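Local coordinates for protein histidine acid phosphatase (PDB 6RXD) that probably hydrolyses phosphate esters of inositol polyphosphates, including inositol hexakisphosphate, and of 2,3-bisphosphoglycerate, releasing inorganic phosphate, at residues Q103-H108 with G147-K152; E352-K357 with D425-G430. All coordinates share one frame; numbering follows the deposited sequence.

Contact 1 (Q103-H108 with G147-K152); sequences QGAQQH and GENFEK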
ATOM      1  N   GLN A 103      13.150   6.582  -2.667  1.00 13.11           N
ATOM      2  CA  GLN A 103      11.992   6.602  -3.554  1.00 13.49           C
ATOM      3  C   GLN A 103      10.705   6.841  -2.765  1.00 15.72           C
ATOM      4  O   GLN A 103       9.831   7.594  -3.196  1.00 12.86           O
ATOM      5  CB  GLN A 103      11.881   5.265  -4.295  1.00 12.86           C
ATOM      6  CG  GLN A 103      10.661   5.146  -5.209  1.00 12.02           C
ATOM      7  CD  GLN A 103      10.549   3.752  -5.816  0.78 11.21           C
ATOM      8  OE1 GLN A 103       9.821   2.895  -5.317  0.84 10.71           O
ATOM      9  NE2 GLN A 103      11.284   3.520  -6.891  0.88 13.43           N
ATOM     10  N   GLY A 104      10.582   6.180  -1.615  1.00 12.15           N
ATOM     11  CA  GLY A 104       9.379   6.325  -0.796  1.00 12.51           C
ATOM     12  C   GLY A 104       9.203   7.748  -0.293  1.00 14.95           C
ATOM     13  O   GLY A 104       8.088   8.258  -0.180  1.00 14.72           O
ATOM     14  N   ALA A 105      10.313   8.394   0.026  1.00 13.02           N
ATOM     15  CA  ALA A 105      10.276   9.782   0.450  1.00 14.52           C
ATOM     16  C   ALA A 105       9.843  10.673  -0.713  1.00 13.46           C
ATOM     17  O   ALA A 105       8.995  11.580  -0.551  1.00 16.60           O
ATOM     18  CB  ALA A 105      11.656  10.216   0.976  1.00 16.48           C
ATOM     19  N   GLN A 106      10.425  10.425  -1.885  1.00 15.31           N
ATOM     20  CA  GLN A 106      10.109  11.219  -3.074  1.00 17.98           C
ATOM     21  C   GLN A 106       8.659  11.066  -3.502  1.00 18.01           C
ATOM     22  O   GLN A 106       8.050  12.035  -3.979  1.00 16.83           O
ATOM     23  CB  GLN A 106      11.053  10.882  -4.236  1.00 17.90           C
ATOM     24  CG  GLN A 106      12.492  11.344  -3.983  0.74 20.54           C
ATOM     25  CD  GLN A 106      13.458  10.977  -5.104  0.70 25.18           C
ATOM     26  OE1 GLN A 106      13.286   9.973  -5.794  0.72 25.51           O
ATOM     27  NE2 GLN A 106      14.491  11.792  -5.275  0.62 27.31           N
ATOM     28  N   GLN A 107       8.112   9.863  -3.335  1.00 14.48           N
ATOM     29  CA  GLN A 107       6.706   9.602  -3.672  1.00 12.38           C
ATOM     30  C   GLN A 107       5.809  10.553  -2.913  1.00 12.91           C
ATOM     31  O   GLN A 107       4.992  11.251  -3.502  1.00 14.47           O
ATOM     32  CB  GLN A 107       6.308   8.145  -3.368  1.00 11.31           C
ATOM     33  CG  GLN A 107       6.916   7.113  -4.331  1.00 10.45           C
ATOM     34  CD  GLN A 107       6.849   5.685  -3.796  1.00 14.84           C
ATOM     35  OE1 GLN A 107       6.617   5.467  -2.602  1.00 14.21           O
ATOM     36  NE2 GLN A 107       7.068   4.699  -4.681  1.00 13.05           N
ATOM     37  N   HIS A 108       5.982  10.590  -1.599  1.00 15.68           N
ATOM     38  CA  HIS A 108       5.137  11.427  -0.758  1.00 12.10           C
ATOM     39  C   HIS A 108       5.426  12.914  -0.896  1.00 14.22           C
ATOM     40  O   HIS A 108       4.512  13.736  -0.838  1.00 14.90           O
ATOM     41  CB  HIS A 108       5.175  10.938   0.689  1.00 15.91           C
ATOM     42  CG  HIS A 108       4.278   9.768   0.914  1.00 14.08           C
ATOM     43  ND1 HIS A 108       2.955   9.913   1.277  1.00 18.22           N
ATOM     44  CD2 HIS A 108       4.477   8.442   0.733  1.00 11.92           C
ATOM     45  CE1 HIS A 108       2.387   8.724   1.341  1.00 16.08           C
ATOM     46  NE2 HIS A 108       3.285   7.811   1.010  1.00 14.91           N
ATOM     47  N   GLY A 147       4.049  10.658   5.812  1.00 16.05           N
ATOM     48  CA  GLY A 147       3.337  11.902   6.031  1.00 15.36           C
ATOM     49  C   GLY A 147       4.274  13.090   6.168  1.00 14.36           C
ATOM     50  O   GLY A 147       3.988  14.172   5.650  1.00 16.99           O
ATOM     51  N   GLU A 148       5.399  12.895   6.851  1.00 15.17           N
ATOM     52  CA  GLU A 148       6.347  13.989   7.055  1.00 17.03           C
ATOM     53  C   GLU A 148       6.921  14.464   5.727  1.00 16.13           C
ATOM     54  O   GLU A 148       7.134  15.654   5.517  1.00 19.01           O
ATOM     55  CB  GLU A 148       7.461  13.561   8.018  1.00 17.22           C
ATOM     56  CG  GLU A 148       6.956  13.280   9.427  1.00 18.73           C
ATOM     57  CD  GLU A 148       7.974  12.569  10.294  1.00 24.93           C
ATOM     58  OE1 GLU A 148       9.139  12.439   9.865  1.00 25.65           O
ATOM     59  OE2 GLU A 148       7.602  12.139  11.409  1.00 24.54           O
ATOM     60  N   ASN A 149       7.151  13.527   4.813  1.00 15.52           N
ATOM     61  CA  ASN A 149       7.617  13.907   3.487  1.00 13.21           C
ATOM     62  C   ASN A 149       6.551  14.613   2.655  1.00 16.47           C
ATOM     63  O   ASN A 149       6.856  15.549   1.919  1.00 17.30           O
ATOM     64  CB  ASN A 149       8.191  12.691   2.756  1.00 15.53           C
ATOM     65  CG  ASN A 149       9.576  12.321   3.265  1.00 17.97           C
ATOM     66  OD1 ASN A 149      10.547  13.011   2.971  1.00 20.69           O
ATOM     67  ND2 ASN A 149       9.667  11.248   4.043  1.00 20.33           N
ATOM     68  N   PHE A 150       5.305  14.158   2.768  1.00 14.92           N
ATOM     69  CA  PHE A 150       4.183  14.829   2.126  1.00 15.64           C
ATOM     70  C   PHE A 150       4.123  16.267   2.650  1.00 15.10           C
ATOM     71  O   PHE A 150       3.958  17.224   1.882  1.00 15.96           O
ATOM     72  CB  PHE A 150       2.895  14.066   2.465  1.00 12.48           C
ATOM     73  CG  PHE A 150       1.615  14.705   1.958  1.00 15.50           C
ATOM     74  CD1 PHE A 150       0.873  14.096   0.952  1.00 14.10           C
ATOM     75  CD2 PHE A 150       1.118  15.865   2.540  1.00 16.72           C
ATOM     76  CE1 PHE A 150      -0.327  14.661   0.506  1.00 13.83           C
ATOM     77  CE2 PHE A 150      -0.071  16.437   2.095  1.00 18.87           C
ATOM     78  CZ  PHE A 150      -0.794  15.829   1.086  1.00 17.76           C
ATOM     79  N   GLU A 151       4.246  16.410   3.966  1.00 16.64           N
ATOM     80  CA  GLU A 151       4.177  17.719   4.600  1.00 18.57           C
ATOM     81  C   GLU A 151       5.289  18.650   4.100  1.00 17.78           C
ATOM     82  O   GLU A 151       5.048  19.818   3.807  1.00 18.98           O
ATOM     83  CB  GLU A 151       4.227  17.561   6.123  1.00 15.96           C
ATOM     84  CG  GLU A 151       4.191  18.881   6.888  1.00 18.88           C
ATOM     85  CD  GLU A 151       4.194  18.679   8.392  1.00 24.77           C
ATOM     86  OE1 GLU A 151       3.493  19.439   9.082  1.00 26.78           O
ATOM     87  OE2 GLU A 151       4.896  17.773   8.881  1.00 24.73           O
ATOM     88  N   LYS A 152       6.498  18.113   3.973  1.00 18.60           N
ATOM     89  CA  LYS A 152       7.619  18.871   3.431  0.85 19.39           C
ATOM     90  C   LYS A 152       7.368  19.336   2.001  1.00 17.91           C
ATOM     91  O   LYS A 152       7.622  20.490   1.664  1.00 21.38           O
ATOM     92  CB  LYS A 152       8.886  18.028   3.488  1.00 22.58           C
ATOM     93  CG  LYS A 152      10.131  18.732   3.009  0.73 25.24           C
ATOM     94  CD  LYS A 152      11.345  17.859   3.269  0.77 27.42           C
ATOM     95  CE  LYS A 152      11.241  17.198   4.640  0.48 38.34           C
ATOM     96  NZ  LYS A 152      12.452  16.405   4.990  1.00 52.05           N
TER
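Ala105 and His108 on one helix meet Asn149 and Phe150 on another, where helices 102-118 and 141-157 cross beside the central mixed sheet of the histidine phosphatase fold. Over these segments the axes approach to 7.9 Å and cross at -49°, close packing that suits a residue as small as alanine. The Ala105 methyl lies over the flat of the Asn149 amide, with CB 3.7 Å from Asn149 CG and at much the same distance from the amide oxygen and nitrogen. Asn149 CG stands anti to its carbonyl carbon (chi1 -76°), which lays the amide back along its own helix; there one N-H of ND2 is paired with Glu145 O, so the group can offer a flat surface to the methyl. Asn149 CB also rests 3.6 Å from Ala105 O.

One turn further along helix 102-118, at His108, the backbones draw together. The carbonyl oxygen of His108 receives a CA-H...O contact from Phe150 CA at 3.2 Å, with an angle of 149° at the hydrogen. The Phe150 ring turns away from 103-108 and slots in between Ile111 and Ala115 further along helix 102-118 and the sheet, where it meets Phe395 and stands edge-to-face with Phe397; a large aromatic fits this layer between helix and strands. Glu151, turned from the contact, is a zinc ligand in a crystal of this protein, although none is bound there in this model.

His108 CB points at the other helix and packs 4.1 Å from Asn149 CB. The ring, with Phe150 CB at its edge, reaches Arg44 O through a weak hydrogen bond from NE2, so a part apolar, part polar ring suits this buried place. At another edge, His108 CD2 lies 3.7 Å from Gly104 O, in the ring plane.

Contact 2 (E352-K357 with D425-G430); sequences EDFYEK and DVYTYG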
ATOM      1  N   GLU A 352      -3.037 -13.996  -2.001  1.00 12.00           N
ATOM      2  CA  GLU A 352      -3.122 -13.969  -0.547  0.55 14.80           C
ATOM      3  C   GLU A 352      -3.742 -12.660  -0.074  1.00 14.20           C
ATOM      4  O   GLU A 352      -4.606 -12.650   0.802  1.00 15.38           O
ATOM      5  CB  GLU A 352      -1.734 -14.132   0.072  0.55 19.78           C
ATOM      6  CG  GLU A 352      -1.759 -14.522   1.526  0.55 23.90           C
ATOM      7  CD  GLU A 352      -0.970 -15.785   1.787  0.55 40.65           C
ATOM      8  OE1 GLU A 352      -1.581 -16.877   1.822  0.55 47.48           O
ATOM      9  OE2 GLU A 352       0.263 -15.688   1.948  0.55 42.89           O
ATOM     10  N   ASP A 353      -3.297 -11.556  -0.660  1.00 11.57           N
ATOM     11  CA  ASP A 353      -3.853 -10.251  -0.292  1.00 10.66           C
ATOM     12  C   ASP A 353      -5.319 -10.155  -0.699  1.00  9.65           C
ATOM     13  O   ASP A 353      -6.154  -9.662   0.057  1.00 12.38           O
ATOM     14  CB  ASP A 353      -3.061  -9.125  -0.951  1.00 11.26           C
ATOM     15  CG  ASP A 353      -1.695  -8.923  -0.327  1.00 21.95           C
ATOM     16  OD1 ASP A 353      -1.516  -9.234   0.873  1.00 23.29           O
ATOM     17  OD2 ASP A 353      -0.801  -8.444  -1.050  1.00 20.34           O
ATOM     18  N   PHE A 354      -5.623 -10.623  -1.908  1.00  9.72           N
ATOM     19  CA  PHE A 354      -6.982 -10.577  -2.420  1.00 10.94           C
ATOM     20  C   PHE A 354      -7.959 -11.284  -1.487  1.00 11.28           C
ATOM     21  O   PHE A 354      -9.026 -10.747  -1.174  1.00 11.72           O
ATOM     22  CB  PHE A 354      -7.053 -11.201  -3.828  1.00 12.83           C
ATOM     23  CG  PHE A 354      -8.446 -11.312  -4.357  1.00  9.73           C
ATOM     24  CD1 PHE A 354      -9.025 -10.254  -5.047  1.00 11.07           C
ATOM     25  CD2 PHE A 354      -9.191 -12.469  -4.137  1.00  9.09           C
ATOM     26  CE1 PHE A 354     -10.326 -10.338  -5.512  1.00 10.63           C
ATOM     27  CE2 PHE A 354     -10.501 -12.567  -4.603  1.00 12.92           C
ATOM     28  CZ  PHE A 354     -11.068 -11.499  -5.288  1.00 12.43           C
ATOM     29  N   TYR A 355      -7.602 -12.493  -1.061  1.00 10.71           N
ATOM     30  CA  TYR A 355      -8.495 -13.298  -0.229  1.00  9.87           C
ATOM     31  C   TYR A 355      -8.618 -12.828   1.216  1.00  9.77           C
ATOM     32  O   TYR A 355      -9.676 -12.991   1.829  1.00 13.86           O
ATOM     33  CB  TYR A 355      -8.073 -14.779  -0.250  1.00 13.81           C
ATOM     34  CG  TYR A 355      -8.647 -15.555  -1.418  1.00 11.01           C
ATOM     35  CD1 TYR A 355     -10.017 -15.772  -1.521  1.00 13.05           C
ATOM     36  CD2 TYR A 355      -7.821 -16.071  -2.408  1.00 12.03           C
ATOM     37  CE1 TYR A 355     -10.546 -16.483  -2.589  1.00 14.87           C
ATOM     38  CE2 TYR A 355      -8.337 -16.781  -3.470  1.00 11.63           C
ATOM     39  CZ  TYR A 355      -9.699 -16.975  -3.560  1.00 11.24           C
ATOM     40  OH  TYR A 355     -10.214 -17.688  -4.610  1.00 12.81           O
ATOM     41  N   GLU A 356      -7.543 -12.266   1.760  1.00 11.73           N
ATOM     42  CA  GLU A 356      -7.515 -11.922   3.176  1.00 12.66           C
ATOM     43  C   GLU A 356      -7.883 -10.468   3.437  1.00 12.53           C
ATOM     44  O   GLU A 356      -8.379 -10.127   4.509  1.00 16.68           O
ATOM     45  CB  GLU A 356      -6.127 -12.217   3.761  1.00 17.71           C
ATOM     46  CG  GLU A 356      -5.748 -13.687   3.738  1.00 20.21           C
ATOM     47  CD  GLU A 356      -4.305 -13.930   4.142  1.00 33.70           C
ATOM     48  OE1 GLU A 356      -3.689 -13.044   4.777  1.00 32.77           O
ATOM     49  OE2 GLU A 356      -3.779 -15.013   3.820  1.00 33.32           O
ATOM     50  N   LYS A 357      -7.641  -9.607   2.446  1.00 12.00           N
ATOM     51  CA  LYS A 357      -7.750  -8.160   2.640  0.97 10.48           C
ATOM     52  C   LYS A 357      -8.562  -7.418   1.578  1.00 11.75           C
ATOM     53  O   LYS A 357      -8.922  -6.254   1.776  1.00 12.99           O
ATOM     54  CB  LYS A 357      -6.334  -7.561   2.711  0.93 10.83           C
ATOM     55  CG  LYS A 357      -5.500  -8.181   3.840  0.93 17.15           C
ATOM     56  CD  LYS A 357      -4.011  -7.861   3.757  0.84 19.45           C
ATOM     57  CE  LYS A 357      -3.248  -8.543   4.894  1.00 25.84           C
ATOM     58  NZ  LYS A 357      -1.783  -8.226   4.874  0.78 33.11           N
ATOM     59  N   ASP A 425     -12.341 -23.332  -7.633  1.00 17.80           N
ATOM     60  CA  ASP A 425     -12.524 -22.317  -8.673  1.00 19.69           C
ATOM     61  C   ASP A 425     -12.087 -20.976  -8.082  1.00 16.02           C
ATOM     62  O   ASP A 425     -12.921 -20.161  -7.672  1.00 17.98           O
ATOM     63  CB  ASP A 425     -14.005 -22.279  -9.098  1.00 22.34           C
ATOM     64  CG  ASP A 425     -14.282 -21.313 -10.246  1.00 27.69           C
ATOM     65  OD1 ASP A 425     -13.332 -20.788 -10.860  1.00 27.29           O
ATOM     66  OD2 ASP A 425     -15.479 -21.095 -10.536  1.00 25.86           O
ATOM     67  N   VAL A 426     -10.773 -20.765  -8.018  1.00 13.88           N
ATOM     68  CA  VAL A 426     -10.203 -19.658  -7.249  1.00 11.35           C
ATOM     69  C   VAL A 426      -9.862 -18.437  -8.095  1.00 13.20           C
ATOM     70  O   VAL A 426      -9.902 -18.487  -9.322  1.00 16.73           O
ATOM     71  CB  VAL A 426      -8.902 -20.108  -6.526  1.00 12.36           C
ATOM     72  CG1 VAL A 426      -9.190 -21.271  -5.567  1.00 17.85           C
ATOM     73  CG2 VAL A 426      -7.823 -20.512  -7.548  1.00 15.53           C
ATOM     74  N   TYR A 427      -9.529 -17.349  -7.395  1.00 11.32           N
ATOM     75  CA  TYR A 427      -9.018 -16.115  -7.980  1.00 12.44           C
ATOM     76  C   TYR A 427      -7.814 -16.373  -8.878  1.00 11.62           C
ATOM     77  O   TYR A 427      -6.827 -16.978  -8.449  1.00 12.61           O
ATOM     78  CB  TYR A 427      -8.604 -15.180  -6.839  1.00 15.20           C
ATOM     79  CG  TYR A 427      -7.668 -14.062  -7.251  1.00 11.36           C
ATOM     80  CD1 TYR A 427      -8.160 -12.887  -7.805  1.00 12.09           C
ATOM     81  CD2 TYR A 427      -6.303 -14.170  -7.045  1.00 12.37           C
ATOM     82  CE1 TYR A 427      -7.302 -11.850  -8.184  1.00 11.40           C
ATOM     83  CE2 TYR A 427      -5.437 -13.154  -7.424  1.00 13.03           C
ATOM     84  CZ  TYR A 427      -5.941 -11.995  -7.990  1.00 10.35           C
ATOM     85  OH  TYR A 427      -5.057 -10.987  -8.348  1.00 12.72           O
ATOM     86  N   THR A 428      -7.897 -15.918 -10.129  1.00 10.71           N
ATOM     87  CA  THR A 428      -6.774 -16.001 -11.045  1.00 13.13           C
ATOM     88  C   THR A 428      -6.705 -14.718 -11.836  1.00 13.04           C
ATOM     89  O   THR A 428      -7.656 -13.942 -11.859  1.00 12.10           O
ATOM     90  CB  THR A 428      -6.907 -17.163 -12.054  1.00 13.34           C
ATOM     91  OG1 THR A 428      -7.983 -16.893 -12.960  1.00 15.99           O
ATOM     92  CG2 THR A 428      -7.148 -18.498 -11.358  1.00 14.43           C
ATOM     93  N   TYR A 429      -5.574 -14.500 -12.493  1.00 10.93           N
ATOM     94  CA  TYR A 429      -5.429 -13.343 -13.350  1.00 10.77           C
ATOM     95  C   TYR A 429      -6.371 -13.398 -14.552  1.00 11.80           C
ATOM     96  O   TYR A 429      -6.733 -12.355 -15.109  1.00 17.29           O
ATOM     97  CB  TYR A 429      -3.973 -13.211 -13.794  1.00 12.25           C
ATOM     98  CG  TYR A 429      -3.064 -12.553 -12.774  1.00 11.49           C
ATOM     99  CD1 TYR A 429      -1.715 -12.365 -13.050  1.00 12.30           C
ATOM    100  CD2 TYR A 429      -3.546 -12.114 -11.539  1.00 11.24           C
ATOM    101  CE1 TYR A 429      -0.869 -11.760 -12.138  1.00 14.09           C
ATOM    102  CE2 TYR A 429      -2.697 -11.495 -10.607  1.00 10.40           C
ATOM    103  CZ  TYR A 429      -1.358 -11.319 -10.933  1.00 13.61           C
ATOM    104  OH  TYR A 429      -0.502 -10.702 -10.054  1.00 14.66           O
ATOM    105  N   GLY A 430      -6.780 -14.602 -14.945  1.00 12.71           N
ATOM    106  CA  GLY A 430      -7.720 -14.756 -16.042  1.00 12.07           C
ATOM    107  C   GLY A 430      -9.171 -14.481 -15.680  1.00 13.46           C
ATOM    108  O   GLY A 430      -9.968 -14.148 -16.564  1.00 11.36           O
TER
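This is a buried aromatic contact that ties the C-terminal part of helix 339-357 to the irregular loop between helices 400-410 and 436-439. Phe354 and Tyr427 form an offset stack, their centroids 4.4 Å apart and their planes only 14° from parallel. The overlap is displaced so that Tyr427 CD1 sits over the middle of the phenylalanine ring, while Phe354 CB lies 4.2 Å from the centroid of the tyrosine ring, almost exactly on its normal, as a CH-pi contact. With Tyr427 CG anti to the backbone N (chi1 162°), the ring lies broadside to the helix and turns a face to Phe354, and its hydroxyl is hydrogen-bonded to Trp434 O. A leucine in place of Phe354 would probably lose the stack and leave the Tyr427 ring less firmly held against tilting.

In the histidine acid phosphatase fold this helix belongs to the largely helical region preceding strand 391-398, and the loop follows that strand. Tyr355 suits its place by joining an apolar ring to a polar end: OH accepts a nearly straight bond from Tyr427 N (2.9 Å, 166°), satisfying a buried backbone amide, while CE2 packs 3.7 Å from Tyr427 CB. Phe354 CD2 lies over one face of the Tyr355 ring. Branched Val426 meets that ring's edge, its CB 3.4 Å from Tyr355 OH, and both side chains also rest on Ala227 and Ile231 of helix 222-232.

Both segments of contact 1 come earlier in the chain than either of contact 2, and the two contacts sit across the middle of the molecule from one another, with centres 31 Å apart and nearest atoms about 16 Å apart. They share no helix. Their common reference is the mixed sheet: strand 132-137 falls between the segments of contact 1 and adds Tyr135 to the neighbours of Phe150, while strand 391-398, its parallel partner, falls between those of contact 2 and supplies Phe395 and Phe397. Contact 1 thus joins two helices beside the sheet, whereas contact 2 brings a loop beyond strand 391-398 back to a helix that precedes it, within one histidine phosphatase fold.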